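Local coordinates for protein beta-galactosidase BgaB (Bifidobacterium adolescentis, PDB 5VYM) that hydrolyses terminal beta-D-galactose residues from galactosides, notably Gal(beta1-4)Gal-containing transgalactooligosaccharides, the present chain being the trimerisation domain of the whole glycoside hydrolase family 42 enzyme, at residues B[17-22]-B[28-33]; B[7-12]-B[33-38]; B[145-148]-B[152-155]; B[75-80]-B[111-116]. All coordinates share one frame; numbering follows the deposited sequence.

Contact 1 of 4, residues B[17-22]-B[28-33]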
loop_
_atom_site.group_PDB
_atom_site.type_symbol
_atom_site.label_atom_id
_atom_site.label_comp_id
_atom_site.label_asym_id
_atom_site.label_seq_id
_atom_site.Cartn_x
_atom_site.Cartn_y
_atom_site.Cartn_z
ATOM N N TRP B 17 6.668 0.094 -26.084
ATOM C CA TRP B 17 7.049 1.297 -26.819
ATOM C C TRP B 17 8.262 1.961 -26.178
ATOM O O TRP B 17 9.207 2.354 -26.870
ATOM C CB TRP B 17 5.871 2.270 -26.880
ATOM C CG TRP B 17 4.635 1.696 -27.502
ATOM C CD1 TRP B 17 4.551 0.589 -28.297
ATOM C CD2 TRP B 17 3.300 2.199 -27.373
ATOM N NE1 TRP B 17 3.246 0.375 -28.672
ATOM C CE2 TRP B 17 2.459 1.349 -28.117
ATOM C CE3 TRP B 17 2.735 3.287 -26.700
ATOM C CZ2 TRP B 17 1.084 1.554 -28.208
ATOM C CZ3 TRP B 17 1.371 3.488 -26.791
ATOM C CH2 TRP B 17 0.560 2.625 -27.540
ATOM N N ALA B 18 8.251 2.092 -24.849
ATOM C CA ALA B 18 9.410 2.640 -24.153
ATOM C C ALA B 18 10.636 1.756 -24.336
ATOM O O ALA B 18 11.767 2.255 -24.343
ATOM C CB ALA B 18 9.098 2.820 -22.667
ATOM N N THR B 19 10.433 0.446 -24.486
ATOM C CA THR B 19 11.545 -0.460 -24.756
ATOM C C THR B 19 12.168 -0.171 -26.118
ATOM O O THR B 19 13.396 -0.104 -26.253
ATOM C CB THR B 19 11.062 -1.910 -24.678
ATOM O OG1 THR B 19 10.968 -2.311 -23.306
ATOM C CG2 THR B 19 12.007 -2.841 -25.422
ATOM N N ARG B 20 11.328 0.015 -27.140
ATOM C CA ARG B 20 11.815 0.250 -28.495
ATOM C C ARG B 20 12.548 1.576 -28.638
ATOM O O ARG B 20 13.334 1.733 -29.579
ATOM C CB ARG B 20 10.649 0.210 -29.484
ATOM C CG ARG B 20 9.944 -1.129 -29.578
ATOM C CD ARG B 20 8.667 -0.992 -30.387
ATOM N NE ARG B 20 7.999 -2.271 -30.601
ATOM C CZ ARG B 20 6.766 -2.392 -31.083
ATOM N NH1 ARG B 20 6.067 -1.307 -31.390
ATOM N NH2 ARG B 20 6.231 -3.593 -31.250
ATOM N N SER B 21 12.313 2.530 -27.733
ATOM C CA SER B 21 12.870 3.868 -27.900
ATOM C C SER B 21 14.392 3.886 -27.830
ATOM O O SER B 21 15.003 4.869 -28.262
ATOM C CB SER B 21 12.295 4.817 -26.845
ATOM O OG SER B 21 12.789 4.504 -25.555
ATOM N N GLN B 22 15.011 2.832 -27.297
ATOM C CA GLN B 22 16.462 2.742 -27.134
ATOM C C GLN B 22 17.010 3.842 -26.229
ATOM O O GLN B 22 18.199 4.172 -26.298
ATOM C CB GLN B 22 17.179 2.773 -28.491
ATOM C CG GLN B 22 16.650 1.784 -29.521
ATOM C CD GLN B 22 17.156 0.373 -29.297
ATOM O OE1 GLN B 22 16.892 -0.240 -28.262
ATOM N NE2 GLN B 22 17.896 -0.150 -30.268
ATOM N N LYS B 28 19.434 -4.116 -22.757
ATOM C CA LYS B 28 18.914 -5.395 -22.290
ATOM C C LYS B 28 17.485 -5.276 -21.775
ATOM O O LYS B 28 16.768 -6.282 -21.730
ATOM C CB LYS B 28 19.832 -5.961 -21.204
ATOM C CG LYS B 28 19.523 -7.394 -20.783
ATOM C CD LYS B 28 19.609 -8.353 -21.958
ATOM C CE LYS B 28 19.527 -9.801 -21.493
ATOM N NZ LYS B 28 18.266 -10.090 -20.754
ATOM N N LEU B 29 17.057 -4.075 -21.390
ATOM C CA LEU B 29 15.677 -3.849 -20.975
ATOM C C LEU B 29 14.756 -4.033 -22.174
ATOM O O LEU B 29 14.722 -3.190 -23.077
ATOM C CB LEU B 29 15.528 -2.453 -20.379
ATOM C CG LEU B 29 16.277 -2.203 -19.070
ATOM C CD1 LEU B 29 16.172 -0.741 -18.658
ATOM C CD2 LEU B 29 15.744 -3.116 -17.974
ATOM N N ASN B 30 14.016 -5.139 -22.190
ATOM C CA ASN B 30 13.108 -5.459 -23.287
ATOM C C ASN B 30 11.859 -6.084 -22.682
ATOM O O ASN B 30 11.924 -7.183 -22.122
ATOM C CB ASN B 30 13.769 -6.401 -24.294
ATOM C CG ASN B 30 12.976 -6.534 -25.582
ATOM O OD1 ASN B 30 11.761 -6.731 -25.566
ATOM N ND2 ASN B 30 13.667 -6.422 -26.713
ATOM N N HIS B 31 10.725 -5.390 -22.800
ATOM C CA HIS B 31 9.508 -5.851 -22.137
ATOM C C HIS B 31 9.024 -7.173 -22.722
ATOM O O HIS B 31 8.818 -8.149 -21.990
ATOM C CB HIS B 31 8.413 -4.789 -22.234
ATOM C CG HIS B 31 7.088 -5.248 -21.713
ATOM N ND1 HIS B 31 6.960 -5.985 -20.555
ATOM C CD2 HIS B 31 5.834 -5.082 -22.193
ATOM C CE1 HIS B 31 5.683 -6.252 -20.344
ATOM N NE2 HIS B 31 4.979 -5.715 -21.324
ATOM N N TRP B 32 8.835 -7.225 -24.044
ATOM C CA TRP B 32 8.279 -8.431 -24.650
ATOM C C TRP B 32 9.230 -9.616 -24.531
ATOM O O TRP B 32 8.776 -10.754 -24.368
ATOM C CB TRP B 32 7.927 -8.187 -26.117
ATOM C CG TRP B 32 7.380 -9.414 -26.775
ATOM C CD1 TRP B 32 7.984 -10.167 -27.739
ATOM C CD2 TRP B 32 6.128 -10.049 -26.493
ATOM N NE1 TRP B 32 7.177 -11.224 -28.085
ATOM C CE2 TRP B 32 6.032 -11.175 -27.333
ATOM C CE3 TRP B 32 5.076 -9.771 -25.615
ATOM C CZ2 TRP B 32 4.927 -12.022 -27.322
ATOM C CZ3 TRP B 32 3.979 -10.612 -25.605
ATOM C CH2 TRP B 32 3.914 -11.726 -26.454
ATOM N N HIS B 33 10.540 -9.375 -24.614
ATOM C CA HIS B 33 11.488 -10.462 -24.405
ATOM C C HIS B 33 11.437 -10.969 -22.971
ATOM O O HIS B 33 11.616 -12.168 -22.729
ATOM C CB HIS B 33 12.905 -10.010 -24.763
ATOM C CG HIS B 33 13.144 -9.889 -26.236
ATOM N ND1 HIS B 33 14.399 -9.708 -26.774
ATOM C CD2 HIS B 33 12.287 -9.927 -27.284
ATOM C CE1 HIS B 33 14.307 -9.639 -28.090
ATOM N NE2 HIS B 33 13.036 -9.769 -28.426
#
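T19, near the end of helix 13-20, reaches the first turn of helix 31-44, where N30 is the N-cap, so the contact joins two successive helices across the loop that links them. On the tight side its OG1 accepts from the backbone N of H31 at 3.1 Å, the N-H...O angle bent to 145°, while the same hydroxyl makes a weak bond back to S15 O. With OG1 beside the backbone N (chi1 -79°) and CG2 therefore anti to it, the methyl lies against N30 CA and the carbonyl O of L29, each 3.6 Å from CG2. Threonine suits the place because one branch is polar and the other apolar. A valine here would probably leave H31 N without this acceptor. H31 turns its ring away, to P67 O and S12 N. The outer side is looser: R20, S21 and Q22 are exposed and do not meet 28-33, and K28 forms a salt bridge with D211 of the second subunit. Asparagine fits N30 because its short amide can fold back over the helix start: OD1 takes H33 N at 3.1 Å from above its carbonyl plane, and ND2 sits 3.3 Å above the plane of the H33 ring, over its centre.

Contact 2 of 4, residues B[7-12]-B[33-38]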
loop_
_atom_site.group_PDB
_atom_site.type_symbol
_atom_site.label_atom_id
_atom_site.label_comp_id
_atom_site.label_asym_id
_atom_site.label_seq_id
_atom_site.Cartn_x
_atom_site.Cartn_y
_atom_site.Cartn_z
ATOM N N THR B 7 -1.900 -18.454 -13.552
ATOM C CA THR B 7 -0.927 -17.374 -13.630
ATOM C C THR B 7 -1.116 -16.600 -14.925
ATOM O O THR B 7 -1.273 -17.197 -15.995
ATOM C CB THR B 7 0.502 -17.920 -13.552
ATOM O OG1 THR B 7 0.640 -18.738 -12.384
ATOM C CG2 THR B 7 1.508 -16.776 -13.491
ATOM N N ALA B 8 -1.094 -15.274 -14.824
ATOM C CA ALA B 8 -1.165 -14.389 -15.977
ATOM C C ALA B 8 0.080 -13.515 -16.011
ATOM O O ALA B 8 0.407 -12.853 -15.022
ATOM C CB ALA B 8 -2.421 -13.514 -15.932
ATOM N N ILE B 9 0.776 -13.530 -17.141
ATOM C CA ILE B 9 1.887 -12.618 -17.382
ATOM C C ILE B 9 1.337 -11.407 -18.121
ATOM O O ILE B 9 0.831 -11.531 -19.241
ATOM C CB ILE B 9 3.005 -13.300 -18.180
ATOM C CG1 ILE B 9 3.508 -14.533 -17.429
ATOM C CG2 ILE B 9 4.143 -12.324 -18.444
ATOM C CD1 ILE B 9 4.543 -15.328 -18.183
ATOM N N LEU B 10 1.418 -10.239 -17.491
ATOM C CA LEU B 10 0.784 -9.046 -18.030
ATOM C C LEU B 10 1.659 -8.396 -19.091
ATOM O O LEU B 10 2.878 -8.280 -18.929
ATOM C CB LEU B 10 0.486 -8.046 -16.915
ATOM C CG LEU B 10 -0.370 -8.573 -15.763
ATOM C CD1 LEU B 10 -0.807 -7.422 -14.876
ATOM C CD2 LEU B 10 -1.572 -9.351 -16.282
ATOM N N PHE B 11 1.026 -7.969 -20.180
ATOM C CA PHE B 11 1.703 -7.311 -21.288
ATOM C C PHE B 11 1.231 -5.867 -21.392
ATOM O O PHE B 11 0.026 -5.607 -21.482
ATOM C CB PHE B 11 1.450 -8.046 -22.606
ATOM C CG PHE B 11 1.921 -7.295 -23.816
ATOM C CD1 PHE B 11 3.273 -7.086 -24.033
ATOM C CD2 PHE B 11 1.013 -6.797 -24.736
ATOM C CE1 PHE B 11 3.714 -6.391 -25.144
ATOM C CE2 PHE B 11 1.446 -6.103 -25.852
ATOM C CZ PHE B 11 2.799 -5.900 -26.056
ATOM N N SER B 12 2.182 -4.936 -21.381
ATOM C CA SER B 12 1.911 -3.507 -21.491
ATOM C C SER B 12 2.492 -3.008 -22.808
ATOM O O SER B 12 3.714 -2.960 -22.973
ATOM C CB SER B 12 2.507 -2.747 -20.309
ATOM O OG SER B 12 2.501 -1.350 -20.551
ATOM N N HIS B 33 10.540 -9.375 -24.614
ATOM C CA HIS B 33 11.488 -10.462 -24.405
ATOM C C HIS B 33 11.437 -10.969 -22.971
ATOM O O HIS B 33 11.616 -12.168 -22.729
ATOM C CB HIS B 33 12.905 -10.010 -24.763
ATOM C CG HIS B 33 13.144 -9.889 -26.236
ATOM N ND1 HIS B 33 14.399 -9.708 -26.774
ATOM C CD2 HIS B 33 12.287 -9.927 -27.284
ATOM C CE1 HIS B 33 14.307 -9.639 -28.090
ATOM N NE2 HIS B 33 13.036 -9.769 -28.426
ATOM N N ASP B 34 11.186 -10.077 -22.010
ATOM C CA ASP B 34 11.018 -10.512 -20.629
ATOM C C ASP B 34 9.733 -11.316 -20.468
ATOM O O ASP B 34 9.690 -12.283 -19.698
ATOM C CB ASP B 34 11.027 -9.302 -19.694
ATOM C CG ASP B 34 11.593 -9.622 -18.323
ATOM O OD1 ASP B 34 11.980 -10.787 -18.089
ATOM O OD2 ASP B 34 11.656 -8.705 -17.477
ATOM N N VAL B 35 8.681 -10.938 -21.200
ATOM C CA VAL B 35 7.431 -11.691 -21.162
ATOM C C VAL B 35 7.634 -13.097 -21.714
ATOM O O VAL B 35 7.150 -14.081 -21.140
ATOM C CB VAL B 35 6.330 -10.937 -21.931
ATOM C CG1 VAL B 35 5.092 -11.807 -22.083
ATOM C CG2 VAL B 35 5.987 -9.635 -21.226
ATOM N N ARG B 36 8.352 -13.217 -22.835
ATOM C CA ARG B 36 8.580 -14.533 -23.428
ATOM C C ARG B 36 9.407 -15.422 -22.507
ATOM O O ARG B 36 9.127 -16.619 -22.373
ATOM C CB ARG B 36 9.269 -14.394 -24.787
ATOM C CG ARG B 36 8.466 -13.639 -25.829
ATOM C CD ARG B 36 9.110 -13.747 -27.203
ATOM N NE ARG B 36 10.541 -13.452 -27.168
ATOM C CZ ARG B 36 11.284 -13.236 -28.248
ATOM N NH1 ARG B 36 10.732 -13.270 -29.453
ATOM N NH2 ARG B 36 12.578 -12.977 -28.126
ATOM N N ASP B 37 10.435 -14.855 -21.868
ATOM C CA ASP B 37 11.264 -15.641 -20.961
ATOM C C ASP B 37 10.451 -16.166 -19.784
ATOM O O ASP B 37 10.593 -17.330 -19.392
ATOM C CB ASP B 37 12.446 -14.805 -20.471
ATOM C CG ASP B 37 13.496 -14.593 -21.545
ATOM O OD1 ASP B 37 13.326 -15.133 -22.660
ATOM O OD2 ASP B 37 14.491 -13.888 -21.274
ATOM N N TRP B 38 9.588 -15.324 -19.209
ATOM C CA TRP B 38 8.724 -15.788 -18.130
ATOM C C TRP B 38 7.708 -16.809 -18.626
ATOM O O TRP B 38 7.345 -17.729 -17.883
ATOM C CB TRP B 38 8.014 -14.605 -17.474
ATOM C CG TRP B 38 8.854 -13.883 -16.461
ATOM C CD1 TRP B 38 9.692 -12.831 -16.689
ATOM C CD2 TRP B 38 8.931 -14.161 -15.057
ATOM N NE1 TRP B 38 10.287 -12.436 -15.515
ATOM C CE2 TRP B 38 9.837 -13.237 -14.498
ATOM C CE3 TRP B 38 8.324 -15.103 -14.220
ATOM C CZ2 TRP B 38 10.149 -13.226 -13.140
ATOM C CZ3 TRP B 38 8.636 -15.090 -12.871
ATOM C CH2 TRP B 38 9.539 -14.158 -12.344
#
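I9 carries the contact with both of its branches. CG2 meets CG1 of V35 at 3.8 Å, the two side chains sliding past each other in opposite directions. The longer branch ends in CD1, which packs on the backbone and CB of W38: CD1 lies 3.5 Å from W38 C and 3.6 Å from W38 CB, crossing that side chain at about a right angle. The split follows from the torsions of I9, which put CG1 beside the backbone N (chi1 -58°), leaving CG2 anti to it, and extend CD1 along the CG1 arm (chi2 176°). V35 uses its other methyl too, CG2 coming to 4.1 Å from the carbonyl O of L10. No hydrogen bond joins the segments; a beta-branched pair suits a site where compact hydrocarbon must fill the space between a strand and a helix.

This is helix-on-sheet packing in an alpha/beta domain with a parallel sheet. Strand 7-11 and the 33-38 part of helix 31-44 run antiparallel, at 168°, with 9.2 Å between their axes, as in a beta-alpha-beta crossover, where the helix returns the chain to begin the adjacent parallel strand 50-53. I9 is held in the sheet by backbone bonds to D50 and V52 of that strand, and V35 also leans on I51 there.

Farther out, the W38 ring leads away from I9 to cover V65 and P67, and it touches L217 of the second subunit; a large indole can span that distance. D34 bonds to T68 OG1 through OD2.

Contact 3 of 4, residues B[145-148]-B[152-155]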
loop_
_atom_site.group_PDB
_atom_site.type_symbol
_atom_site.label_atom_id
_atom_site.label_comp_id
_atom_site.label_asym_id
_atom_site.label_seq_id
_atom_site.Cartn_x
_atom_site.Cartn_y
_atom_site.Cartn_z
ATOM N N LEU B 145 -22.420 18.140 6.077
ATOM C CA LEU B 145 -22.175 16.828 5.502
ATOM C C LEU B 145 -23.482 16.237 4.991
ATOM O O LEU B 145 -24.564 16.559 5.489
ATOM C CB LEU B 145 -21.550 15.875 6.528
ATOM C CG LEU B 145 -20.050 15.965 6.828
ATOM C CD1 LEU B 145 -19.694 17.238 7.579
ATOM C CD2 LEU B 145 -19.603 14.739 7.609
ATOM N N SER B 146 -23.370 15.367 3.990
ATOM C CA SER B 146 -24.516 14.646 3.457
ATOM C C SER B 146 -24.125 13.193 3.240
ATOM O O SER B 146 -23.024 12.903 2.762
ATOM C CB SER B 146 -25.015 15.261 2.144
ATOM O OG SER B 146 -26.161 14.578 1.666
ATOM N N SER B 147 -25.028 12.285 3.597
ATOM C CA SER B 147 -24.749 10.859 3.475
ATOM C C SER B 147 -24.753 10.452 2.006
ATOM O O SER B 147 -25.723 10.709 1.285
ATOM C CB SER B 147 -25.774 10.049 4.264
ATOM O OG SER B 147 -25.601 10.230 5.658
ATOM N N ALA B 148 -23.664 9.823 1.561
ATOM C CA ALA B 148 -23.577 9.371 0.180
ATOM C C ALA B 148 -24.348 8.081 -0.059
ATOM O O ALA B 148 -24.600 7.731 -1.218
ATOM C CB ALA B 148 -22.114 9.184 -0.225
ATOM N N ALA B 152 -29.016 8.189 5.249
ATOM C CA ALA B 152 -29.323 9.552 5.687
ATOM C C ALA B 152 -28.927 9.769 7.145
ATOM O O ALA B 152 -29.558 10.543 7.868
ATOM C CB ALA B 152 -30.803 9.883 5.473
ATOM N N ALA B 153 -27.871 9.078 7.581
ATOM C CA ALA B 153 -27.471 9.109 8.983
ATOM C C ALA B 153 -26.757 10.408 9.334
ATOM O O ALA B 153 -27.134 11.094 10.291
ATOM C CB ALA B 153 -26.581 7.906 9.296
ATOM N N LEU B 154 -25.724 10.761 8.575
ATOM C CA LEU B 154 -24.911 11.934 8.861
ATOM C C LEU B 154 -25.481 13.214 8.263
ATOM O O LEU B 154 -24.782 14.233 8.236
ATOM C CB LEU B 154 -23.482 11.718 8.358
ATOM C CG LEU B 154 -22.718 10.563 9.008
ATOM C CD1 LEU B 154 -21.289 10.501 8.491
ATOM C CD2 LEU B 154 -22.740 10.692 10.522
ATOM N N ASP B 155 -26.724 13.189 7.788
ATOM C CA ASP B 155 -27.333 14.391 7.237
ATOM C C ASP B 155 -27.538 15.436 8.327
ATOM O O ASP B 155 -27.869 15.113 9.471
ATOM C CB ASP B 155 -28.667 14.057 6.570
ATOM C CG ASP B 155 -28.491 13.409 5.212
ATOM O OD1 ASP B 155 -27.424 13.605 4.593
ATOM O OD2 ASP B 155 -29.422 12.712 4.759
#
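The end of strand 143-147 and the loop that follows it fold back on each other, with S146 CA 4.7 Å from D155 CA and S147 CA 5.2 Å from A152 CA. Two side chains then bond to backbone amides of the opposite segment. D155 OD1 receives the N-H of S147 at 2.9 Å and 165°, on the syn side of the carboxylate though 33° out of its plane; S146 OG adds a weak bond to the same oxygen at 3.3 Å. In return S147 OG accepts from L154 N at 3.0 Å, its hydroxyl lying beside its own backbone N (chi1 -69°) and directed into the loop. This is the connection of a beta hairpin, joining strands 143-147 and 158-163 of the antiparallel sheet, and these bonds from side chain to main chain brace its turn. Serine suits S147 because its short hydroxyl can reach the L154 amide, and an aspartate supplies an acceptor that two donors can share. An alanine in place of D155 would probably leave S147 N, and the weaker bond of S146 OG, without their shared acceptor. On the buried side L154 packs onto L220 of helix 214-225, and L154 CB lies 3.7 Å from S147 OG.

Contact 4 of 4, residues B[75-80]-B[111-116]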
loop_
_atom_site.group_PDB
_atom_site.type_symbol
_atom_site.label_atom_id
_atom_site.label_comp_id
_atom_site.label_asym_id
_atom_site.label_seq_id
_atom_site.Cartn_x
_atom_site.Cartn_y
_atom_site.Cartn_z
ATOM N N ALA B 75 -3.665 4.224 -11.623
ATOM C CA ALA B 75 -4.844 3.365 -11.582
ATOM C C ALA B 75 -4.465 1.896 -11.717
ATOM O O ALA B 75 -5.076 1.030 -11.081
ATOM C CB ALA B 75 -5.824 3.770 -12.682
ATOM N N ASP B 76 -3.457 1.594 -12.538
ATOM C CA ASP B 76 -3.042 0.204 -12.700
ATOM C C ASP B 76 -2.294 -0.298 -11.471
ATOM O O ASP B 76 -2.440 -1.464 -11.084
ATOM C CB ASP B 76 -2.190 0.049 -13.960
ATOM C CG ASP B 76 -3.024 0.044 -15.230
ATOM O OD1 ASP B 76 -4.240 -0.237 -15.145
ATOM O OD2 ASP B 76 -2.464 0.311 -16.314
ATOM N N THR B 77 -1.486 0.561 -10.845
ATOM C CA THR B 77 -0.866 0.188 -9.577
ATOM C C THR B 77 -1.928 -0.070 -8.515
ATOM O O THR B 77 -1.789 -0.981 -7.690
ATOM C CB THR B 77 0.103 1.281 -9.119
ATOM O OG1 THR B 77 1.034 1.569 -10.168
ATOM C CG2 THR B 77 0.874 0.831 -7.889
ATOM N N GLN B 78 -3.009 0.714 -8.535
ATOM C CA GLN B 78 -4.115 0.485 -7.612
ATOM C C GLN B 78 -4.812 -0.839 -7.904
ATOM O O GLN B 78 -5.256 -1.529 -6.978
ATOM C CB GLN B 78 -5.107 1.647 -7.689
ATOM C CG GLN B 78 -6.278 1.537 -6.724
ATOM C CD GLN B 78 -5.842 1.574 -5.275
ATOM O OE1 GLN B 78 -5.052 2.427 -4.873
ATOM N NE2 GLN B 78 -6.350 0.639 -4.480
ATOM N N ARG B 79 -4.921 -1.210 -9.183
ATOM C CA ARG B 79 -5.533 -2.491 -9.526
ATOM C C ARG B 79 -4.722 -3.655 -8.973
ATOM O O ARG B 79 -5.287 -4.654 -8.512
ATOM C CB ARG B 79 -5.684 -2.620 -11.042
ATOM C CG ARG B 79 -6.715 -1.687 -11.658
ATOM C CD ARG B 79 -6.692 -1.786 -13.176
ATOM N NE ARG B 79 -7.068 -3.118 -13.641
ATOM C CZ ARG B 79 -6.697 -3.631 -14.811
ATOM N NH1 ARG B 79 -5.927 -2.927 -15.631
ATOM N NH2 ARG B 79 -7.086 -4.850 -15.155
ATOM N N LEU B 80 -3.391 -3.544 -9.010
ATOM C CA LEU B 80 -2.547 -4.579 -8.420
ATOM C C LEU B 80 -2.719 -4.636 -6.908
ATOM O O LEU B 80 -2.786 -5.724 -6.326
ATOM C CB LEU B 80 -1.082 -4.333 -8.779
ATOM C CG LEU B 80 -0.684 -4.487 -10.247
ATOM C CD1 LEU B 80 0.745 -4.019 -10.450
ATOM C CD2 LEU B 80 -0.843 -5.930 -10.693
ATOM N N PRO B 111 10.733 0.917 -6.088
ATOM C CA PRO B 111 10.081 1.324 -7.341
ATOM C C PRO B 111 9.038 2.412 -7.097
ATOM O O PRO B 111 8.349 2.383 -6.078
ATOM C CB PRO B 111 9.428 0.030 -7.846
ATOM C CG PRO B 111 9.272 -0.815 -6.642
ATOM C CD PRO B 111 10.435 -0.484 -5.747
ATOM N N GLY B 112 8.925 3.360 -8.023
ATOM C CA GLY B 112 8.156 4.563 -7.776
ATOM C C GLY B 112 6.681 4.512 -8.097
ATOM O O GLY B 112 5.952 5.425 -7.700
ATOM N N ALA B 113 6.218 3.478 -8.796
ATOM C CA ALA B 113 4.828 3.433 -9.235
ATOM C C ALA B 113 3.874 3.492 -8.047
ATOM O O ALA B 113 4.037 2.763 -7.064
ATOM C CB ALA B 113 4.573 2.169 -10.052
ATOM N N GLY B 114 2.879 4.372 -8.141
ATOM C CA GLY B 114 1.884 4.507 -7.098
ATOM C C GLY B 114 2.269 5.401 -5.942
ATOM O O GLY B 114 1.556 5.412 -4.931
ATOM N N ASP B 115 3.370 6.148 -6.057
ATOM C CA ASP B 115 3.836 7.048 -5.001
ATOM C C ASP B 115 4.014 6.297 -3.680
ATOM O O ASP B 115 3.582 6.743 -2.615
ATOM C CB ASP B 115 2.887 8.242 -4.844
ATOM C CG ASP B 115 3.480 9.355 -3.998
ATOM O OD1 ASP B 115 4.587 9.834 -4.330
ATOM O OD2 ASP B 115 2.836 9.756 -3.004
ATOM N N GLY B 116 4.657 5.135 -3.762
ATOM C CA GLY B 116 4.889 4.288 -2.610
ATOM C C GLY B 116 3.999 3.067 -2.539
ATOM O O GLY B 116 4.288 2.159 -1.749
#
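A type II beta turn, G112 to D115, rests against helix 74-85 just ahead of helix 117-122, for which G116 takes the N-cap position. The contact ties a helix flanking the parallel sheet to the loop that follows strand 89-93. From the helix, T77 alone reaches across, and it does so with both branches. OG1 comes 3.6 Å from CB of A113, and CG2 lies 3.8 Å from the carbonyl O of A113 and 3.9 Å from CA of G114. The rotamer sets OG1 beside the backbone N (chi1 -53°) and so turns CG2 anti to it; the hydroxyl bonds to S73 O, just ahead of the helix, so its polar end has a partner away from the turn, and the meeting there is van der Waals contact. A threonine fits because its oxygen can bond back to S73 O while both branches still rest on the turn, and A113 offers just one carbon. Glycine suits the next position doubly: G114 has positive phi, 84°, and a beta carbon there would run into T77 CG2 as well as the carbonyl O of A113. T77 also touches L117. At the far end of the turn D115 forms a salt bridge with R125 of the second subunit. On the helix's other flank, R79 NH1 meets D76 OD1 at 3.2 Å, in the guanidinium plane but from above the carboxylate.

In the fold
Along the chain contact 1 is nested within the loop closed by contact 2; contact 4 and then contact 3 follow in series. Contacts 1 and 2 share helix 31-44 and H33, their centres 13 Å apart, and H31 NE2 touches S12 N, so strand 7-11 and helices 13-20 and 31-44 form one packed corner of the alpha/beta part. Contact 4 belongs to the same part, its centre 18 Å from that of contact 2. Contact 3 stands apart in the antiparallel sheet, 46 Å from contact 2 between centres. Contacts 1, 2 and 4 meet the second subunit and contact 3 touches no other chain, so in this two-chain assembly the alpha/beta part carries the subunit contacts of these four sites.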